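Local coordinates for poly-beta-1,6-N-acetyl-D-glucosamine export protein (Escherichia coli, PDB 4Y25) that exports the biofilm adhesin poly-beta-1,6-N-acetyl-D-glucosamine across the outer membrane, here represented by its C-terminal beta-barrel porin domain, at residues 97-102 against 115-120; 65-70 against 86-91; 33-38 against 46-51. One frame throughout, in Å; residues are numbered along the deposited sequence.

How the contacts relate
The three contacts are antiparallel hairpin pairings in six successive strands of a closed 16-stranded barrel, in the chain order contact 3, contact 2, contact 1. Each has its own hairpin and none shares a strand. Contacts 2 and 3 meet where strands 45-55 and 64-76 adjoin, contacts 2 and 1 where strands 79-89 and 94-105 do; contacts 1 and 3 do not touch. Contact 1 is partly buried and lies nearer the centre of the chain, whereas the other two are surface contacts. Polar groups dominate one face of contact 1, contact 2 combines a long salt bridge with aromatic and aliphatic packing, and contact 3 sets a tyrosine ring between an arginine guanidinium and the CB of a phenylalanine.

Contact 1. Residues 97-102 against 115-120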
loop_
_atom_site.group_PDB
_atom_site.type_symbol
_atom_site.label_atom_id
_atom_site.label_comp_id
_atom_site.label_asym_id
_atom_site.label_seq_id
_atom_site.Cartn_x
_atom_site.Cartn_y
_atom_site.Cartn_z
ATOM N N GLY A 97 -14.876 1.861 -13.026
ATOM C CA GLY A 97 -13.737 2.316 -12.253
ATOM C C GLY A 97 -12.531 2.710 -13.092
ATOM O O GLY A 97 -12.229 2.072 -14.096
ATOM N N ALA A 98 -11.832 3.760 -12.669
ATOM C CA ALA A 98 -10.663 4.244 -13.397
ATOM C C ALA A 98 -9.597 4.828 -12.468
ATOM O O ALA A 98 -9.907 5.363 -11.404
ATOM C CB ALA A 98 -11.080 5.283 -14.427
ATOM N N ARG A 99 -8.339 4.732 -12.881
ATOM C CA ARG A 99 -7.249 5.300 -12.098
ATOM C C ARG A 99 -6.261 6.078 -12.964
ATOM O O ARG A 99 -5.873 5.631 -14.044
ATOM C CB ARG A 99 -6.514 4.203 -11.328
ATOM C CG ARG A 99 -5.351 4.711 -10.493
ATOM C CD ARG A 99 -4.787 3.617 -9.603
ATOM N NE ARG A 99 -4.283 2.492 -10.383
ATOM C CZ ARG A 99 -3.092 2.468 -10.971
ATOM N NH1 ARG A 99 -2.278 3.511 -10.873
ATOM N NH2 ARG A 99 -2.714 1.401 -11.662
ATOM N N LEU A 100 -5.870 7.253 -12.485
ATOM C CA LEU A 100 -4.838 8.049 -13.136
ATOM C C LEU A 100 -3.784 8.438 -12.111
ATOM O O LEU A 100 -4.106 8.993 -11.062
ATOM C CB LEU A 100 -5.434 9.296 -13.788
ATOM C CG LEU A 100 -4.414 10.234 -14.435
ATOM C CD1 LEU A 100 -3.684 9.539 -15.576
ATOM C CD2 LEU A 100 -5.082 11.515 -14.920
ATOM N N SER A 101 -2.525 8.140 -12.411
ATOM C CA SER A 101 -1.454 8.397 -11.458
ATOM C C SER A 101 -0.121 8.646 -12.144
ATOM O O SER A 101 0.082 8.262 -13.300
ATOM C CB SER A 101 -1.319 7.226 -10.484
ATOM O OG SER A 101 -1.118 6.009 -11.178
ATOM N N GLY A 102 0.787 9.289 -11.418
ATOM C CA GLY A 102 2.116 9.552 -11.929
ATOM C C GLY A 102 3.013 10.253 -10.931
ATOM O O GLY A 102 2.544 10.815 -9.941
ATOM N N GLN A 115 -2.309 11.205 -7.897
ATOM C CA GLN A 115 -3.098 9.997 -8.111
ATOM C C GLN A 115 -4.606 10.225 -7.990
ATOM O O GLN A 115 -5.110 10.607 -6.933
ATOM C CB GLN A 115 -2.655 8.910 -7.127
ATOM C CG GLN A 115 -3.208 7.529 -7.428
ATOM C CD GLN A 115 -2.218 6.427 -7.098
ATOM O OE1 GLN A 115 -1.148 6.680 -6.545
ATOM N NE2 GLN A 115 -2.572 5.195 -7.439
ATOM N N LEU A 116 -5.313 9.983 -9.092
ATOM C CA LEU A 116 -6.773 10.040 -9.134
ATOM C C LEU A 116 -7.380 8.654 -9.252
ATOM O O LEU A 116 -6.901 7.831 -10.031
ATOM C CB LEU A 116 -7.252 10.876 -10.312
ATOM C CG LEU A 116 -7.029 12.373 -10.269
ATOM C CD1 LEU A 116 -7.572 12.942 -11.555
ATOM C CD2 LEU A 116 -7.740 12.939 -9.061
ATOM N N GLU A 117 -8.440 8.391 -8.492
ATOM C CA GLU A 117 -9.080 7.082 -8.553
ATOM C C GLU A 117 -10.608 7.122 -8.492
ATOM O O GLU A 117 -11.207 7.908 -7.756
ATOM C CB GLU A 117 -8.556 6.172 -7.425
ATOM C CG GLU A 117 -7.170 6.526 -6.888
ATOM C CD GLU A 117 -6.462 5.350 -6.237
ATOM O OE1 GLU A 117 -7.123 4.325 -5.963
ATOM O OE2 GLU A 117 -5.239 5.449 -6.005
ATOM N N ARG A 118 -11.214 6.269 -9.311
ATOM C CA ARG A 118 -12.597 5.839 -9.149
ATOM C C ARG A 118 -12.622 4.353 -9.518
ATOM O O ARG A 118 -11.987 3.959 -10.485
ATOM C CB ARG A 118 -13.557 6.663 -10.024
ATOM C CG ARG A 118 -13.606 6.247 -11.494
ATOM C CD ARG A 118 -14.839 6.759 -12.229
ATOM N NE ARG A 118 -14.573 6.937 -13.656
ATOM C CZ ARG A 118 -15.509 7.146 -14.576
ATOM N NH1 ARG A 118 -16.787 7.202 -14.227
ATOM N NH2 ARG A 118 -15.168 7.295 -15.850
ATOM N N LEU A 119 -13.229 3.502 -8.696
ATOM C CA LEU A 119 -13.550 3.816 -7.315
ATOM C C LEU A 119 -12.261 3.722 -6.508
ATOM O O LEU A 119 -11.311 3.058 -6.927
ATOM C CB LEU A 119 -14.603 2.853 -6.757
ATOM C CG LEU A 119 -15.828 2.500 -7.605
ATOM C CD1 LEU A 119 -15.539 1.332 -8.540
ATOM C CD2 LEU A 119 -17.004 2.171 -6.705
ATOM N N SER A 120 -12.222 4.376 -5.356
ATOM C CA SER A 120 -11.000 4.425 -4.566
ATOM C C SER A 120 -10.884 3.247 -3.609
ATOM O O SER A 120 -11.882 2.772 -3.071
ATOM C CB SER A 120 -10.928 5.734 -3.780
ATOM O OG SER A 120 -9.718 5.820 -3.051
#
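Gln-115 opens the contact beside Ser-101, the two forming a non-hydrogen-bonded pair in the beta hairpin of strands 94-105 and 110-118, one of the antiparallel ladders of the porin barrel. The amide carbon CD of Gln-115 comes within 3.6 Å of Ser-101 CB. With CG anti to the main-chain nitrogen (chi1 -169°) and a bend at chi2, the amide of Gln-115 swings across the arginine chain of the first strand: its NE2 sits 3.5 Å from Arg-99 CD, and the amide and guanidinium planes are turned 52° apart. This is packing against the aliphatic part of the arginine; the guanidinium itself bridges to Glu-82 and Glu-84 of strand 79-89, which probably set its direction.

Leu-116 follows on the opposite face of the sheet, paired with Leu-100 through two backbone bonds. Leu-100 N donates to Leu-116 O at 2.7 Å, and the return bond runs from Leu-116 N to Leu-100 O. Their side chains meet at the base, CB to CB 4.2 Å, and both leucines lie on the surface, consistent with an outer barrel wall facing lipid.

Glu-117 turns back to the face of Arg-99 and runs alongside it, pointing the same way. The charged ends do not meet, Arg-99 NE being 5.4 Å from Glu-117 OE2, and any pull on the carboxylate is probably weak, because Arg-99 is already paired with Glu-82 and Glu-84. The Glu-117 side chain also leans on Ser-136 and Gln-138 of strand 134-144.

Arg-118 shares the face of Ala-98 and the leucines; its backbone N bonds almost straight to Ala-98 O. The side chain then extends past the alanine, CG to NE unbent, leaving Arg-118 NE 3.9 Å from the methyl carbon CB of Ala-98.

Contact 2. Residues 65-70 against 86-91; sequences VRDWLA and AERVFN
Trp-68 reaches across to Val-89, whose CG2 meets the indole at its edge and in its plane, 3.5 Å from Trp-68 CZ3. CG stands beside the backbone N of Trp-68 (chi1 -70°), and the turn about chi2 (-84°) brings the six-membered end toward Val-89, diagonal to the Trp-68/Glu-87 pair. Near NE1 the indole meets the ring of Phe-51, from strand 45-55. In the backbone, Trp-68 and Glu-87 form a hydrogen-bonded pair: Glu-87 N to Trp-68 O is 2.7 Å, and Trp-68 N donates in return to Glu-87 O. Such backbone bonds join strands 64-76 and 79-89 as a beta hairpin of the outer-membrane barrel.

Val-65 divides its two methyls. CG1 packs at 3.7 Å on Arg-88 CG, while CG2 touches Phe-90 CD1.

Asp-67 and Arg-88, a non-hydrogen-bonded pair, run side by side on the face that also carries Leu-69 and Ala-86. Asp-67 OD2 makes a long salt bridge, 3.7 Å, to Arg-88 NH1, with carboxylate and guanidinium planes 64° apart. Ala-86 and Leu-69 form the next non-hydrogen-bonded pair, CB to CB 3.6 Å, and Ala-86 CB also lies 3.5 Å from Trp-68 O.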
loop_
_atom_site.group_PDB
_atom_site.type_symbol
_atom_site.label_atom_id
_atom_site.label_comp_id
_atom_site.label_asym_id
_atom_site.label_seq_id
_atom_site.Cartn_x
_atom_site.Cartn_y
_atom_site.Cartn_z
ATOM N N VAL A 65 -16.235 -9.848 -4.346
ATOM C CA VAL A 65 -15.942 -8.726 -5.233
ATOM C C VAL A 65 -14.766 -9.021 -6.163
ATOM O O VAL A 65 -13.672 -9.349 -5.702
ATOM C CB VAL A 65 -15.620 -7.457 -4.430
ATOM C CG1 VAL A 65 -15.651 -6.236 -5.340
ATOM C CG2 VAL A 65 -16.600 -7.299 -3.277
ATOM N N ARG A 66 -14.989 -8.897 -7.471
ATOM C CA ARG A 66 -13.928 -9.122 -8.452
ATOM C C ARG A 66 -13.676 -7.890 -9.324
ATOM O O ARG A 66 -14.583 -7.095 -9.575
ATOM C CB ARG A 66 -14.256 -10.325 -9.342
ATOM C CG ARG A 66 -15.062 -11.414 -8.657
ATOM C CD ARG A 66 -14.952 -12.741 -9.390
ATOM N NE ARG A 66 -15.566 -13.825 -8.626
ATOM C CZ ARG A 66 -14.994 -15.004 -8.400
ATOM N NH1 ARG A 66 -13.783 -15.262 -8.877
ATOM N NH2 ARG A 66 -15.634 -15.926 -7.693
ATOM N N ASP A 67 -12.433 -7.736 -9.775
ATOM C CA ASP A 67 -12.054 -6.632 -10.656
ATOM C C ASP A 67 -11.421 -7.131 -11.944
ATOM O O ASP A 67 -10.530 -7.979 -11.918
ATOM C CB ASP A 67 -11.071 -5.681 -9.967
ATOM C CG ASP A 67 -11.701 -4.894 -8.844
ATOM O OD1 ASP A 67 -12.529 -5.465 -8.111
ATOM O OD2 ASP A 67 -11.364 -3.703 -8.690
ATOM N N TRP A 68 -11.880 -6.597 -13.069
ATOM C CA TRP A 68 -11.175 -6.772 -14.330
ATOM C C TRP A 68 -10.671 -5.413 -14.782
ATOM O O TRP A 68 -11.448 -4.471 -14.916
ATOM C CB TRP A 68 -12.078 -7.405 -15.386
ATOM C CG TRP A 68 -12.396 -8.832 -15.091
ATOM C CD1 TRP A 68 -11.637 -9.923 -15.402
ATOM C CD2 TRP A 68 -13.552 -9.328 -14.409
ATOM N NE1 TRP A 68 -12.254 -11.069 -14.962
ATOM C CE2 TRP A 68 -13.431 -10.731 -14.349
ATOM C CE3 TRP A 68 -14.680 -8.723 -13.846
ATOM C CZ2 TRP A 68 -14.395 -11.537 -13.747
ATOM C CZ3 TRP A 68 -15.633 -9.525 -13.251
ATOM C CH2 TRP A 68 -15.486 -10.916 -13.206
ATOM N N LEU A 69 -9.366 -5.306 -15.001
ATOM C CA LEU A 69 -8.768 -4.015 -15.301
ATOM C C LEU A 69 -7.811 -4.058 -16.484
ATOM O O LEU A 69 -7.268 -5.108 -16.834
ATOM C CB LEU A 69 -8.044 -3.473 -14.065
ATOM C CG LEU A 69 -7.126 -4.426 -13.299
ATOM C CD1 LEU A 69 -5.675 -4.230 -13.712
ATOM C CD2 LEU A 69 -7.293 -4.237 -11.800
ATOM N N ALA A 70 -7.623 -2.895 -17.095
ATOM C CA ALA A 70 -6.701 -2.727 -18.205
ATOM C C ALA A 70 -6.265 -1.271 -18.265
ATOM O O ALA A 70 -7.052 -0.370 -17.979
ATOM C CB ALA A 70 -7.345 -3.154 -19.514
ATOM N N ALA A 86 -11.100 -0.025 -14.936
ATOM C CA ALA A 86 -11.497 -1.334 -14.438
ATOM C C ALA A 86 -13.014 -1.478 -14.373
ATOM O O ALA A 86 -13.743 -0.488 -14.359
ATOM C CB ALA A 86 -10.891 -1.577 -13.066
ATOM N N GLU A 87 -13.481 -2.721 -14.338
ATOM C CA GLU A 87 -14.892 -3.007 -14.110
ATOM C C GLU A 87 -15.035 -3.824 -12.831
ATOM O O GLU A 87 -14.380 -4.853 -12.668
ATOM C CB GLU A 87 -15.500 -3.754 -15.299
ATOM C CG GLU A 87 -16.962 -3.425 -15.556
ATOM C CD GLU A 87 -17.219 -1.930 -15.621
ATOM O OE1 GLU A 87 -16.544 -1.240 -16.417
ATOM O OE2 GLU A 87 -18.097 -1.443 -14.878
ATOM N N ARG A 88 -15.882 -3.357 -11.920
ATOM C CA ARG A 88 -16.072 -4.032 -10.642
ATOM C C ARG A 88 -17.472 -4.624 -10.537
ATOM O O ARG A 88 -18.465 -3.959 -10.830
ATOM C CB ARG A 88 -15.814 -3.065 -9.482
ATOM C CG ARG A 88 -15.633 -3.752 -8.136
ATOM C CD ARG A 88 -14.434 -3.198 -7.376
ATOM N NE ARG A 88 -14.736 -1.977 -6.638
ATOM C CZ ARG A 88 -13.853 -1.326 -5.887
ATOM N NH1 ARG A 88 -12.608 -1.774 -5.781
ATOM N NH2 ARG A 88 -14.210 -0.221 -5.246
ATOM N N VAL A 89 -17.539 -5.883 -10.120
ATOM C CA VAL A 89 -18.808 -6.587 -10.028
ATOM C C VAL A 89 -19.106 -6.985 -8.596
ATOM O O VAL A 89 -18.213 -7.394 -7.851
ATOM C CB VAL A 89 -18.820 -7.850 -10.913
ATOM C CG1 VAL A 89 -20.229 -8.425 -11.013
ATOM C CG2 VAL A 89 -18.289 -7.522 -12.292
ATOM N N PHE A 90 -20.368 -6.849 -8.211
ATOM C CA PHE A 90 -20.815 -7.356 -6.932
ATOM C C PHE A 90 -22.311 -7.658 -6.887
ATOM O O PHE A 90 -23.129 -6.751 -7.036
ATOM C CB PHE A 90 -20.494 -6.379 -5.812
ATOM C CG PHE A 90 -21.002 -6.847 -4.508
ATOM C CD1 PHE A 90 -20.259 -7.735 -3.758
ATOM C CD2 PHE A 90 -22.271 -6.496 -4.077
ATOM C CE1 PHE A 90 -20.742 -8.218 -2.571
ATOM C CE2 PHE A 90 -22.763 -6.983 -2.902
ATOM C CZ PHE A 90 -21.998 -7.851 -2.145
ATOM N N ASN A 91 -22.656 -8.914 -6.607
ATOM C CA ASN A 91 -24.050 -9.357 -6.500
ATOM C C ASN A 91 -24.867 -8.966 -7.729
ATOM O O ASN A 91 -25.886 -8.281 -7.618
ATOM C CB ASN A 91 -24.704 -8.791 -5.230
ATOM C CG ASN A 91 -26.044 -9.444 -4.916
ATOM O OD1 ASN A 91 -26.260 -10.620 -5.208
ATOM N ND2 ASN A 91 -26.953 -8.677 -4.320
#

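Contact 3. Residues 33-38 against 46-51; sequences TTIVYS and RGFAGF
Strand segments 33-37 and 46-51 run antiparallel at 165°, their axes 4.6 Å apart at closest approach, with paired backbone bonds joining Thr-34 to Phe-51 and Val-36 to Ala-49. Beyond these, Ser-38 N donates to Gly-47 O at 2.8 Å, and Gly-47 N returns a bond of 3.0 Å to the side-chain oxygen OG of Ser-38, so the serine grips the glycine through both backbone and hydroxyl.

The side chains centre on Tyr-37, whose ring is sandwiched. Over one face lies the guanidinium of Arg-46, nearly parallel at 16°, with NH2 3.6 Å from Tyr-37 CD2. Against the opposite face sits Phe-48 CB in a CH-pi contact, 4.0 Å from the centroid of the Tyr-37 ring and displaced toward the rim. Phe-48 CG lies between its own backbone N and carbonyl carbon (chi1 60°), which swings its ring alongside the tyrosine and toward Ile-35, where Phe-48 CD1 meets Ile-35 CG2 at 4.2 Å. On the other face of the sheet, Thr-34 CG2 approaches the edge of the Phe-51 ring in its plane and packs on Phe-51 CB.

Arg-46 NE is held by a salt bridge to Glu-73 of strand 64-76. This beta hairpin of the barrel wall has strand 8-20 bonded along its 33-37 side and strand 64-76 along its 46-51 side, while Phe-48 reaches further, to Glu-82 and Glu-84 of strand 79-89.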
loop_
_atom_site.group_PDB
_atom_site.type_symbol
_atom_site.label_atom_id
_atom_site.label_comp_id
_atom_site.label_asym_id
_atom_site.label_seq_id
_atom_site.Cartn_x
_atom_site.Cartn_y
_atom_site.Cartn_z
ATOM N N THR A 33 -4.554 -9.851 -6.106
ATOM C CA THR A 33 -4.493 -9.113 -7.360
ATOM C C THR A 33 -3.367 -9.643 -8.244
ATOM O O THR A 33 -2.236 -9.823 -7.794
ATOM C CB THR A 33 -4.305 -7.593 -7.124
ATOM O OG1 THR A 33 -4.103 -6.937 -8.382
ATOM C CG2 THR A 33 -3.113 -7.318 -6.219
ATOM N N THR A 34 -3.695 -9.914 -9.502
ATOM C CA THR A 34 -2.706 -10.364 -10.471
ATOM C C THR A 34 -2.714 -9.446 -11.689
ATOM O O THR A 34 -3.772 -9.133 -12.232
ATOM C CB THR A 34 -2.956 -11.820 -10.907
ATOM O OG1 THR A 34 -2.177 -12.109 -12.076
ATOM C CG2 THR A 34 -4.429 -12.046 -11.214
ATOM N N ILE A 35 -1.530 -9.004 -12.100
ATOM C CA ILE A 35 -1.396 -8.068 -13.214
ATOM C C ILE A 35 -0.246 -8.467 -14.133
ATOM O O ILE A 35 0.847 -8.787 -13.666
ATOM C CB ILE A 35 -1.158 -6.625 -12.715
ATOM C CG1 ILE A 35 -2.333 -6.147 -11.859
ATOM C CG2 ILE A 35 -0.950 -5.677 -13.886
ATOM C CD1 ILE A 35 -2.150 -4.754 -11.303
ATOM N N VAL A 36 -0.493 -8.449 -15.439
ATOM C CA VAL A 36 0.558 -8.745 -16.406
ATOM C C VAL A 36 0.866 -7.545 -17.303
ATOM O O VAL A 36 -0.029 -6.961 -17.915
ATOM C CB VAL A 36 0.191 -9.959 -17.285
ATOM C CG1 VAL A 36 -1.236 -9.840 -17.806
ATOM C CG2 VAL A 36 1.187 -10.112 -18.428
ATOM N N TYR A 37 2.141 -7.176 -17.364
ATOM C CA TYR A 37 2.593 -6.106 -18.243
ATOM C C TYR A 37 3.115 -6.670 -19.557
ATOM O O TYR A 37 3.767 -7.715 -19.579
ATOM C CB TYR A 37 3.684 -5.275 -17.566
ATOM C CG TYR A 37 3.200 -4.429 -16.412
ATOM C CD1 TYR A 37 3.036 -4.975 -15.147
ATOM C CD2 TYR A 37 2.918 -3.079 -16.585
ATOM C CE1 TYR A 37 2.599 -4.206 -14.087
ATOM C CE2 TYR A 37 2.478 -2.302 -15.531
ATOM C CZ TYR A 37 2.321 -2.869 -14.283
ATOM O OH TYR A 37 1.887 -2.103 -13.226
ATOM N N SER A 38 2.821 -5.974 -20.651
ATOM C CA SER A 38 3.374 -6.317 -21.956
ATOM C C SER A 38 4.852 -5.927 -21.990
ATOM O O SER A 38 5.326 -5.227 -21.092
ATOM C CB SER A 38 2.597 -5.606 -23.071
ATOM O OG SER A 38 2.801 -4.203 -23.030
ATOM N N ARG A 46 4.030 0.752 -22.234
ATOM C CA ARG A 46 3.638 -0.603 -21.870
ATOM C C ARG A 46 2.138 -0.661 -21.599
ATOM O O ARG A 46 1.569 0.251 -21.003
ATOM C CB ARG A 46 4.416 -1.096 -20.646
ATOM C CG ARG A 46 5.917 -1.213 -20.860
ATOM C CD ARG A 46 6.563 -2.130 -19.832
ATOM N NE ARG A 46 6.313 -1.694 -18.461
ATOM C CZ ARG A 46 6.615 -2.414 -17.383
ATOM N NH1 ARG A 46 7.179 -3.607 -17.516
ATOM N NH2 ARG A 46 6.353 -1.941 -16.172
ATOM N N GLY A 47 1.502 -1.733 -22.054
ATOM C CA GLY A 47 0.101 -1.965 -21.760
ATOM C C GLY A 47 -0.021 -3.101 -20.765
ATOM O O GLY A 47 0.778 -4.037 -20.783
ATOM N N PHE A 48 -1.011 -3.023 -19.883
ATOM C CA PHE A 48 -1.203 -4.071 -18.892
ATOM C C PHE A 48 -2.671 -4.438 -18.732
ATOM O O PHE A 48 -3.561 -3.612 -18.931
ATOM C CB PHE A 48 -0.619 -3.650 -17.537
ATOM C CG PHE A 48 -1.239 -2.402 -16.964
ATOM C CD1 PHE A 48 -2.373 -2.475 -16.170
ATOM C CD2 PHE A 48 -0.682 -1.159 -17.214
ATOM C CE1 PHE A 48 -2.945 -1.329 -15.646
ATOM C CE2 PHE A 48 -1.248 -0.010 -16.688
ATOM C CZ PHE A 48 -2.381 -0.095 -15.905
ATOM N N ALA A 49 -2.909 -5.695 -18.380
ATOM C CA ALA A 49 -4.234 -6.163 -18.004
ATOM C C ALA A 49 -4.108 -6.930 -16.697
ATOM O O ALA A 49 -3.038 -7.456 -16.385
ATOM C CB ALA A 49 -4.835 -7.031 -19.093
ATOM N N GLY A 50 -5.185 -6.989 -15.924
ATOM C CA GLY A 50 -5.111 -7.625 -14.625
ATOM C C GLY A 50 -6.431 -8.072 -14.035
ATOM O O GLY A 50 -7.484 -7.956 -14.661
ATOM N N PHE A 51 -6.359 -8.582 -12.810
ATOM C CA PHE A 51 -7.514 -9.140 -12.124
ATOM C C PHE A 51 -7.410 -8.886 -10.623
ATOM O O PHE A 51 -6.314 -8.899 -10.061
ATOM C CB PHE A 51 -7.625 -10.639 -12.418
ATOM C CG PHE A 51 -8.684 -11.342 -11.620
ATOM C CD1 PHE A 51 -10.024 -11.186 -11.934
ATOM C CD2 PHE A 51 -8.338 -12.172 -10.563
ATOM C CE1 PHE A 51 -11.002 -11.836 -11.201
ATOM C CE2 PHE A 51 -9.310 -12.826 -9.828
ATOM C CZ PHE A 51 -10.644 -12.658 -10.147
#